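Local coordinates for AB hydrolase-1 domain-containing protein (Parabacteroides distasonis, PDB 4Q34) that probably hydrolyses ester bonds, as a putative esterase of the alpha/beta hydrolase family whose natural substrate is not known, at residues G56-T61 with Q143-I148; G127-R132 with S302-I307; S232-Y237 with K274-Q279. All blocks are in the same frame, centred on the assembly; numbering follows the deposited sequence. Where two conformers were deposited one is given.

Overall arrangement
All three contacts belong to one alpha/beta-hydrolase chain of a two-chain assembly. Interactions 1 and 2 are neighbours, with centres 20 Å apart and nearest atoms about 4 Å apart, and their segments alternate along the chain. Interaction 1 ties the loop after strand 49-52 to the loop after helix 134-142; a glycerol, probably from the crystallisation liquor, is bound about 6 Å from the F58 side chain. Interaction 2 fixes the approach to that same helix against the start of helix 306-319. Interaction 3 lies across the chain's centre from interaction 1, their centres 32 Å apart, and 34 Å from that of interaction 2; it packs two helix ends about 20 Å from the nearest atoms of interaction 1.

Interaction 1 (G56-T61 with Q143-I148); sequences GQFSKT and QMTPTI
Q57 and Q143 meet amide to amide: Q143 NE2 donates to Q57 OE1 over 2.8 Å, with the acceptor close to the Q143 amide plane while the two planes stand 60° apart. Q143 reaches across because its CG sits between the backbone N and the carbonyl carbon (chi1 76°) and the chain beyond runs out extended. On the tightly packed side the backbones themselves touch. T145 N donates to G56 O at 2.9 Å, approaching from above the carbonyl plane, and M144 CA adds a CA-H...O contact of 3.0 Å to the same oxygen. Next to this, F58 CE1 lies 3.2 Å from Q143 O and F58 CD1 3.7 Å from the T145 CG2 methyl, both oblique to the ring, while K60 CB lies over one face of the ring near its rim.

G56 and Q57 belong to the loop after strand 49-52, which begins with H53, at the place where an HG motif helps form the oxyanion hole in many alpha/beta hydrolases, so the contact probably borders the active-site pocket. The second subunit closes over this part too, its Y35 meeting F58 edge-to-face.

On the looser side three waters mediate the contact. Water 1 bridges Q57 OE1 and Q143 O and takes the F58 N-H at 2.9 Å. Water 2 joins Q143 OE1 to K60 NZ, and water 3 links T61 O with Q143 NE2. Direct contact here is mostly aliphatic: K60 CG rests 3.5 Å from Q143 CB, the two chains crossing at about a right angle. The K60 ammonium is held chiefly elsewhere, by T64 O and by S13 O of the second subunit. Within 56-61, F58 O accepts from both T61 N and T61 OG1, the hydroxyl at 2.8 Å.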
loop_
_atom_site.group_PDB
_atom_site.type_symbol
_atom_site.label_atom_id
_atom_site.label_comp_id
_atom_site.label_asym_id
_atom_site.label_seq_id
_atom_site.Cartn_x
_atom_site.Cartn_y
_atom_site.Cartn_z
ATOM N N GLY A 56 9.578 -10.263 0.360
ATOM C CA GLY A 56 8.469 -10.522 1.291
ATOM C C GLY A 56 7.919 -9.305 2.025
ATOM O O GLY A 56 7.033 -9.465 2.845
ATOM N N GLN A 57 8.429 -8.096 1.730
ATOM C CA GLN A 57 8.131 -6.880 2.480
ATOM C C GLN A 57 7.566 -5.854 1.504
ATOM O O GLN A 57 7.557 -6.072 0.271
ATOM C CB GLN A 57 9.411 -6.330 3.097
ATOM C CG GLN A 57 10.067 -7.273 4.126
ATOM C CD GLN A 57 9.388 -7.269 5.491
ATOM O OE1 GLN A 57 9.013 -6.216 6.022
ATOM N NE2 GLN A 57 9.322 -8.440 6.112
ATOM N N PHE A 58 7.198 -4.712 2.051
ATOM C CA PHE A 58 6.722 -3.605 1.206
ATOM C C PHE A 58 7.184 -2.299 1.824
ATOM O O PHE A 58 8.172 -2.264 2.584
ATOM C CB PHE A 58 5.201 -3.737 0.906
ATOM C CG PHE A 58 4.291 -3.613 2.102
ATOM C CD1 PHE A 58 4.062 -4.690 2.970
ATOM C CD2 PHE A 58 3.634 -2.390 2.401
ATOM C CE1 PHE A 58 3.182 -4.587 4.055
ATOM C CE2 PHE A 58 2.777 -2.306 3.496
ATOM C CZ PHE A 58 2.595 -3.369 4.363
ATOM N N SER A 59 6.532 -1.208 1.447
ATOM C CA SER A 59 6.913 0.095 1.953
ATOM C C SER A 59 6.946 0.167 3.476
ATOM O O SER A 59 7.655 1.015 4.012
ATOM C CB SER A 59 5.937 1.144 1.415
ATOM O OG SER A 59 4.619 0.901 1.847
ATOM N N LYS A 60 6.139 -0.655 4.164
ATOM C CA LYS A 60 6.100 -0.706 5.628
ATOM C C LYS A 60 7.468 -0.894 6.300
ATOM O O LYS A 60 7.666 -0.430 7.425
ATOM C CB LYS A 60 5.104 -1.804 6.040
ATOM C CG LYS A 60 4.802 -2.021 7.501
ATOM C CD LYS A 60 4.521 -0.798 8.299
ATOM C CE LYS A 60 3.493 -1.042 9.394
ATOM N NZ LYS A 60 3.989 -0.670 10.707
ATOM N N THR A 61 8.412 -1.492 5.574
ATOM C CA THR A 61 9.817 -1.547 5.968
ATOM C C THR A 61 10.288 -0.249 6.584
ATOM O O THR A 61 10.994 -0.246 7.545
ATOM C CB THR A 61 10.704 -1.847 4.763
ATOM O OG1 THR A 61 10.311 -3.113 4.208
ATOM C CG2 THR A 61 12.170 -1.876 5.145
ATOM N N GLN A 143 3.579 -7.325 8.475
ATOM C CA GLN A 143 4.167 -6.430 7.462
ATOM C C GLN A 143 4.772 -7.184 6.245
ATOM O O GLN A 143 5.339 -6.572 5.324
ATOM C CB GLN A 143 5.173 -5.462 8.088
ATOM C CG GLN A 143 6.511 -6.035 8.456
ATOM C CD GLN A 143 7.445 -4.962 9.023
ATOM O OE1 GLN A 143 7.066 -4.215 9.925
ATOM N NE2 GLN A 143 8.662 -4.896 8.493
HETATM N N MSE A 144 4.617 -8.515 6.229
HETATM C CA MSE A 144 4.992 -9.304 5.068
HETATM C C MSE A 144 3.828 -9.318 4.107
HETATM O O MSE A 144 2.655 -9.250 4.516
HETATM C CB MSE A 144 5.345 -10.722 5.517
HETATM C CG MSE A 144 6.478 -10.754 6.518
HETATM SE SE MSE A 144 6.697 -12.591 7.106
HETATM C CE MSE A 144 8.426 -12.243 8.002
ATOM N N THR A 145 4.136 -9.380 2.819
ATOM C CA THR A 145 3.118 -9.472 1.760
ATOM C C THR A 145 3.755 -10.255 0.600
ATOM O O THR A 145 4.952 -10.155 0.391
ATOM C CB THR A 145 2.598 -8.056 1.374
ATOM O OG1 THR A 145 1.312 -8.149 0.791
ATOM C CG2 THR A 145 3.501 -7.322 0.455
ATOM N N PRO A 146 2.957 -11.025 -0.181
ATOM C CA PRO A 146 3.513 -11.902 -1.188
ATOM C C PRO A 146 3.826 -11.222 -2.521
ATOM O O PRO A 146 3.340 -10.127 -2.801
ATOM C CB PRO A 146 2.440 -12.984 -1.340
ATOM C CG PRO A 146 1.160 -12.227 -1.039
ATOM C CD PRO A 146 1.521 -11.290 0.054
ATOM N N THR A 147 4.694 -11.852 -3.299
ATOM C CA THR A 147 4.989 -11.455 -4.665
ATOM C C THR A 147 3.977 -12.080 -5.591
ATOM O O THR A 147 3.830 -13.309 -5.650
ATOM C CB THR A 147 6.419 -11.879 -5.028
ATOM O OG1 THR A 147 7.334 -11.192 -4.146
ATOM C CG2 THR A 147 6.757 -11.601 -6.474
ATOM N N ILE A 148 3.309 -11.233 -6.368
ATOM C CA ILE A 148 2.242 -11.689 -7.251
ATOM C C ILE A 148 2.842 -11.934 -8.633
ATOM O O ILE A 148 2.603 -11.210 -9.618
ATOM C CB ILE A 148 1.044 -10.702 -7.280
ATOM C CG1 ILE A 148 0.683 -10.209 -5.860
ATOM C CG2 ILE A 148 -0.159 -11.349 -7.935
ATOM C CD1 ILE A 148 0.511 -11.302 -4.822
HETATM O O HOH W 1 7.099 -4.513 4.922
HETATM O O HOH W 2 5.104 -3.628 11.409
HETATM O O HOH W 3 10.617 -2.391 9.381
#

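Interaction 2 (G127-R132 with S302-I307); sequences GVQFKR and SDLNNI
Q129 and L304 share the one hydrogen bond between the segments: L304 N donates to Q129 O at 2.8 Å, a nearly straight bond (166°) that comes in from above the carbonyl plane. Q129 is the centre of an inverse gamma turn, and D303 to N306 form a type I turn leading into helix 306-319, so the bond joins two tight bends.

Stacking is the second element. The Q129 and N305 amides lie face to face, their planes 4° apart and Q129 CD 3.6 Å from N305 CG. A bend at chi2 of Q129 (-77°) folds its amide over that of N305. Both polar ends have partners beyond the segments: Q129 NE2 donates to H294 O, and N296 ND2 reaches N305 OD1. With an alanine here in place of Q129, the N305 amide would probably lose its stacking partner, and H294 O the N-H from Q129.

Van der Waals packing completes the set. L304 CB touches Q129 OE1 at 3.4 Å and L304 CD1 reaches F130 N at 3.5 Å. The aliphatic pair is D303 CB and Q129 CB, 3.9 Å apart, while the D303 carboxylate is bound by T297 and N296.

One backbone bond and a stacked amide pair thus set the geometry, with L304 packed alongside, against the loop after strand 283-287, where many alpha/beta hydrolases carry their catalytic histidine; a like role here is only inferred.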
loop_
_atom_site.group_PDB
_atom_site.type_symbol
_atom_site.label_atom_id
_atom_site.label_comp_id
_atom_site.label_asym_id
_atom_site.label_seq_id
_atom_site.Cartn_x
_atom_site.Cartn_y
_atom_site.Cartn_z
ATOM N N GLY A 127 20.385 -8.287 24.326
ATOM C CA GLY A 127 20.677 -6.923 23.889
ATOM C C GLY A 127 20.098 -6.517 22.549
ATOM O O GLY A 127 20.432 -5.449 22.042
ATOM N N VAL A 128 19.271 -7.365 21.950
ATOM C CA VAL A 128 18.728 -7.051 20.619
ATOM C C VAL A 128 17.890 -5.782 20.691
ATOM O O VAL A 128 17.158 -5.563 21.646
ATOM C CB VAL A 128 17.947 -8.251 19.990
ATOM C CG1 VAL A 128 16.606 -8.496 20.688
ATOM C CG2 VAL A 128 17.764 -8.071 18.490
ATOM N N GLN A 129 17.962 -4.974 19.629
ATOM C CA GLN A 129 17.292 -3.673 19.550
ATOM C C GLN A 129 15.875 -3.856 18.964
ATOM O O GLN A 129 15.506 -3.278 17.941
ATOM C CB GLN A 129 18.116 -2.733 18.646
ATOM C CG GLN A 129 19.451 -2.303 19.229
ATOM C CD GLN A 129 19.347 -1.232 20.296
ATOM O OE1 GLN A 129 18.280 -0.723 20.587
ATOM N NE2 GLN A 129 20.488 -0.884 20.892
ATOM N N PHE A 130 15.099 -4.686 19.638
ATOM C CA PHE A 130 13.795 -5.101 19.166
ATOM C C PHE A 130 12.936 -5.329 20.410
ATOM O O PHE A 130 13.371 -5.965 21.423
ATOM C CB PHE A 130 13.955 -6.354 18.289
ATOM C CG PHE A 130 12.754 -6.728 17.468
ATOM C CD1 PHE A 130 11.716 -7.518 18.004
ATOM C CD2 PHE A 130 12.679 -6.334 16.148
ATOM C CE1 PHE A 130 10.645 -7.915 17.247
ATOM C CE2 PHE A 130 11.596 -6.718 15.366
ATOM C CZ PHE A 130 10.576 -7.491 15.918
ATOM N N LYS A 131 11.730 -4.776 20.382
ATOM C CA LYS A 131 10.788 -4.934 21.491
ATOM C C LYS A 131 10.307 -6.374 21.588
ATOM O O LYS A 131 10.012 -7.001 20.578
ATOM C CB LYS A 131 9.611 -3.962 21.375
ATOM C CG LYS A 131 9.005 -3.683 22.754
ATOM C CD LYS A 131 7.789 -2.776 22.703
ATOM C CE LYS A 131 7.163 -2.620 24.089
ATOM N NZ LYS A 131 6.154 -1.527 24.032
ATOM N N ARG A 132 10.220 -6.898 22.804
ATOM C CA ARG A 132 10.045 -8.341 23.003
ATOM C C ARG A 132 8.600 -8.793 23.253
ATOM O O ARG A 132 8.383 -9.934 23.616
ATOM C CB ARG A 132 10.938 -8.821 24.173
ATOM C CG ARG A 132 12.436 -8.744 23.925
ATOM C CD ARG A 132 13.159 -8.512 25.251
ATOM N NE ARG A 132 14.558 -8.940 25.258
ATOM C CZ ARG A 132 15.516 -8.419 24.495
ATOM N NH1 ARG A 132 15.237 -7.466 23.623
ATOM N NH2 ARG A 132 16.758 -8.871 24.595
ATOM N N SER A 302 14.238 0.065 11.508
ATOM C CA SER A 302 13.027 -0.008 12.379
ATOM C C SER A 302 13.333 -0.509 13.795
ATOM O O SER A 302 12.434 -0.660 14.617
ATOM C CB SER A 302 11.903 -0.846 11.726
ATOM O OG SER A 302 12.323 -2.172 11.391
ATOM N N ASP A 303 14.605 -0.780 14.047
ATOM C CA ASP A 303 15.048 -1.232 15.373
ATOM C C ASP A 303 14.834 -0.131 16.439
ATOM O O ASP A 303 14.597 1.029 16.106
ATOM C CB ASP A 303 16.525 -1.613 15.321
ATOM C CG ASP A 303 16.783 -2.967 14.677
ATOM O OD1 ASP A 303 15.859 -3.808 14.505
ATOM O OD2 ASP A 303 17.960 -3.190 14.328
ATOM N N LEU A 304 14.993 -0.493 17.713
ATOM C CA LEU A 304 14.777 0.450 18.826
ATOM C C LEU A 304 15.671 1.653 18.770
ATOM O O LEU A 304 15.256 2.711 19.250
ATOM C CB LEU A 304 14.947 -0.240 20.181
ATOM C CG LEU A 304 13.887 -1.318 20.470
ATOM C CD1 LEU A 304 14.289 -2.064 21.752
ATOM C CD2 LEU A 304 12.497 -0.717 20.629
ATOM N N ASN A 305 16.868 1.517 18.195
ATOM C CA ASN A 305 17.828 2.633 18.095
ATOM C C ASN A 305 17.823 3.248 16.696
ATOM O O ASN A 305 18.850 3.759 16.233
ATOM C CB ASN A 305 19.253 2.143 18.438
ATOM C CG ASN A 305 19.754 1.064 17.495
ATOM O OD1 ASN A 305 19.008 0.530 16.668
ATOM N ND2 ASN A 305 21.039 0.771 17.572
ATOM N N ASN A 306 16.690 3.176 16.019
ATOM C CA ASN A 306 16.650 3.606 14.623
ATOM C C ASN A 306 16.932 5.099 14.417
ATOM O O ASN A 306 17.378 5.507 13.344
ATOM C CB ASN A 306 15.381 3.175 13.893
ATOM C CG ASN A 306 14.125 3.896 14.357
ATOM O OD1 ASN A 306 14.031 4.418 15.447
ATOM N ND2 ASN A 306 13.120 3.919 13.467
ATOM N N ILE A 307 16.700 5.903 15.452
ATOM C CA ILE A 307 17.059 7.316 15.339
ATOM C C ILE A 307 18.580 7.462 15.214
ATOM O O ILE A 307 19.095 8.260 14.450
ATOM C CB ILE A 307 16.453 8.163 16.491
ATOM C CG1 ILE A 307 14.906 8.155 16.391
ATOM C CG2 ILE A 307 17.033 9.575 16.467
ATOM C CD1 ILE A 307 14.152 8.743 17.581
#

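Interaction 3 (S232-Y237 with K274-Q279)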
loop_
_atom_site.group_PDB
_atom_site.type_symbol
_atom_site.label_atom_id
_atom_site.label_comp_id
_atom_site.label_asym_id
_atom_site.label_seq_id
_atom_site.Cartn_x
_atom_site.Cartn_y
_atom_site.Cartn_z
ATOM N N SER A 232 33.536 -2.688 -17.990
ATOM C CA SER A 232 32.928 -1.348 -18.116
ATOM C C SER A 232 31.666 -1.160 -17.283
ATOM O O SER A 232 31.338 -0.032 -16.878
ATOM C CB SER A 232 32.628 -1.019 -19.601
ATOM O OG SER A 232 31.514 -1.763 -20.059
ATOM N N VAL A 233 30.962 -2.247 -16.998
ATOM C CA VAL A 233 29.787 -2.225 -16.153
ATOM C C VAL A 233 30.221 -2.109 -14.676
ATOM O O VAL A 233 29.672 -1.307 -13.926
ATOM C CB VAL A 233 28.907 -3.455 -16.414
ATOM C CG1 VAL A 233 27.771 -3.518 -15.431
ATOM C CG2 VAL A 233 28.368 -3.393 -17.840
ATOM N N PHE A 234 31.219 -2.888 -14.305
ATOM C CA PHE A 234 31.780 -2.797 -12.942
ATOM C C PHE A 234 32.200 -1.370 -12.636
ATOM O O PHE A 234 31.922 -0.879 -11.540
ATOM C CB PHE A 234 32.948 -3.754 -12.785
ATOM C CG PHE A 234 33.534 -3.778 -11.386
ATOM C CD1 PHE A 234 32.787 -4.300 -10.330
ATOM C CD2 PHE A 234 34.816 -3.286 -11.138
ATOM C CE1 PHE A 234 33.308 -4.361 -9.056
ATOM C CE2 PHE A 234 35.349 -3.332 -9.834
ATOM C CZ PHE A 234 34.588 -3.871 -8.817
HETATM N N MSE A 235 32.809 -0.691 -13.617
HETATM C CA MSE A 235 33.263 0.699 -13.405
HETATM C C MSE A 235 32.132 1.651 -13.123
HETATM O O MSE A 235 32.354 2.727 -12.546
HETATM C CB MSE A 235 34.078 1.251 -14.589
HETATM C CG MSE A 235 35.370 0.486 -14.808
HETATM SE SE MSE A 235 36.674 0.688 -13.312
HETATM C CE MSE A 235 36.700 2.672 -13.297
ATOM N N GLU A 236 30.902 1.313 -13.527
ATOM C CA GLU A 236 29.771 2.197 -13.220
ATOM C C GLU A 236 29.558 2.367 -11.723
ATOM O O GLU A 236 29.128 3.432 -11.297
ATOM C CB GLU A 236 28.448 1.780 -13.916
ATOM C CG GLU A 236 28.527 1.433 -15.400
ATOM C CD GLU A 236 28.697 2.605 -16.343
ATOM O OE1 GLU A 236 28.770 3.764 -15.860
ATOM O OE2 GLU A 236 28.759 2.339 -17.582
ATOM N N TYR A 237 29.959 1.379 -10.894
ATOM C CA TYR A 237 29.751 1.451 -9.461
ATOM C C TYR A 237 30.801 2.332 -8.745
ATOM O O TYR A 237 30.751 2.467 -7.533
ATOM C CB TYR A 237 29.714 0.036 -8.854
ATOM C CG TYR A 237 28.568 -0.744 -9.483
ATOM C CD1 TYR A 237 27.278 -0.551 -9.054
ATOM C CD2 TYR A 237 28.784 -1.658 -10.497
ATOM C CE1 TYR A 237 26.196 -1.191 -9.669
ATOM C CE2 TYR A 237 27.731 -2.316 -11.092
ATOM C CZ TYR A 237 26.440 -2.083 -10.682
ATOM O OH TYR A 237 25.392 -2.786 -11.274
ATOM N N LYS A 274 36.546 -2.501 -1.483
ATOM C CA LYS A 274 37.979 -2.350 -1.710
ATOM C C LYS A 274 38.292 -2.336 -3.224
ATOM O O LYS A 274 39.019 -1.467 -3.725
ATOM C CB LYS A 274 38.746 -3.438 -0.949
ATOM C CG LYS A 274 40.241 -3.494 -1.241
ATOM C CD LYS A 274 40.917 -2.176 -0.979
ATOM C CE LYS A 274 42.427 -2.376 -0.870
ATOM N NZ LYS A 274 43.104 -1.054 -0.932
HETATM N N MSE A 275 37.707 -3.284 -3.958
HETATM C CA MSE A 275 37.962 -3.394 -5.364
HETATM C C MSE A 275 37.473 -2.185 -6.100
HETATM O O MSE A 275 38.158 -1.696 -6.984
HETATM C CB MSE A 275 37.303 -4.660 -5.909
HETATM C CG MSE A 275 38.137 -5.837 -5.430
HETATM SE SE MSE A 275 37.299 -7.489 -6.076
HETATM C CE MSE A 275 37.268 -6.957 -7.981
ATOM N N LEU A 276 36.304 -1.676 -5.734
ATOM C CA LEU A 276 35.808 -0.435 -6.378
ATOM C C LEU A 276 36.633 0.792 -5.995
ATOM O O LEU A 276 36.954 1.642 -6.835
ATOM C CB LEU A 276 34.339 -0.214 -6.071
ATOM C CG LEU A 276 33.380 -1.146 -6.819
ATOM C CD1 LEU A 276 31.980 -1.142 -6.200
ATOM C CD2 LEU A 276 33.327 -0.783 -8.298
ATOM N N ASN A 277 36.997 0.875 -4.728
ATOM C CA ASN A 277 37.780 2.041 -4.285
ATOM C C ASN A 277 39.161 2.059 -4.967
ATOM O O ASN A 277 39.688 3.137 -5.325
ATOM C CB ASN A 277 37.917 2.061 -2.766
ATOM C CG ASN A 277 36.587 2.366 -2.054
ATOM O OD1 ASN A 277 35.691 2.975 -2.624
ATOM N ND2 ASN A 277 36.474 1.958 -0.806
ATOM N N ASP A 278 39.730 0.867 -5.230
ATOM C CA ASP A 278 40.991 0.778 -5.945
ATOM C C ASP A 278 40.895 1.249 -7.409
ATOM O O ASP A 278 41.939 1.517 -8.062
ATOM C CB ASP A 278 41.527 -0.653 -5.921
ATOM C CG ASP A 278 42.103 -1.051 -4.587
ATOM O OD1 ASP A 278 42.358 -0.169 -3.730
ATOM O OD2 ASP A 278 42.320 -2.263 -4.390
ATOM N N GLN A 279 39.674 1.314 -7.934
ATOM C CA GLN A 279 39.389 1.774 -9.290
ATOM C C GLN A 279 38.814 3.197 -9.288
ATOM O O GLN A 279 38.254 3.657 -10.312
ATOM C CB GLN A 279 38.378 0.842 -9.970
ATOM C CG GLN A 279 38.919 -0.523 -10.336
ATOM C CD GLN A 279 40.245 -0.467 -11.081
ATOM O OE1 GLN A 279 40.333 0.031 -12.199
ATOM N NE2 GLN A 279 41.279 -0.998 -10.457
#
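The backbones stay apart, CA of Y237 lying 7.1 Å from CA of L276 and CA of M235 7.5 Å from CA of Q279, so side chains bridge the gap. L276 and F234 fill its middle. The CD2 methyl of L276 sits over one face of the F234 ring, 3.6 Å from the centroid and 21° off the normal, a CH-pi contact displaced toward the CZ rim. CG anti to the backbone N (chi1 -177°) carries the F234 ring out to L276, and chi2 of 68° sets the turn of its face. At the ring edge, M275 CB approaches F234 CZ to 4.1 Å; the selenomethionine M275 also packs on F206 and P207 of strand 204-207, and F234 touches P207 as well. Both L276 methyls, CD1 and CD2, lie 3.7 Å from Y237 CB. Branched L276 thus wedges between two aromatic residues of 232-237, touching the ring of F234 but only the root of Y237, whose phenol leads away to bond W183 O on helix 178-185.

Towards solvent, M235 and Q279 meet. Selenomethionine M235 folds back through bends at chi2 and chi3 and lays its CE 3.5 Å from Q279 O, with SE 3.8 Å from Q279 CB; Q279 has two modelled conformers, so the course of its side chain is less certain.

Helix 257-277 links the parallel strands 242-246 and 283-287, a beta-alpha-beta crossover of the alpha/beta-hydrolase fold, and short helix 231-234 packs beside its C-terminal end.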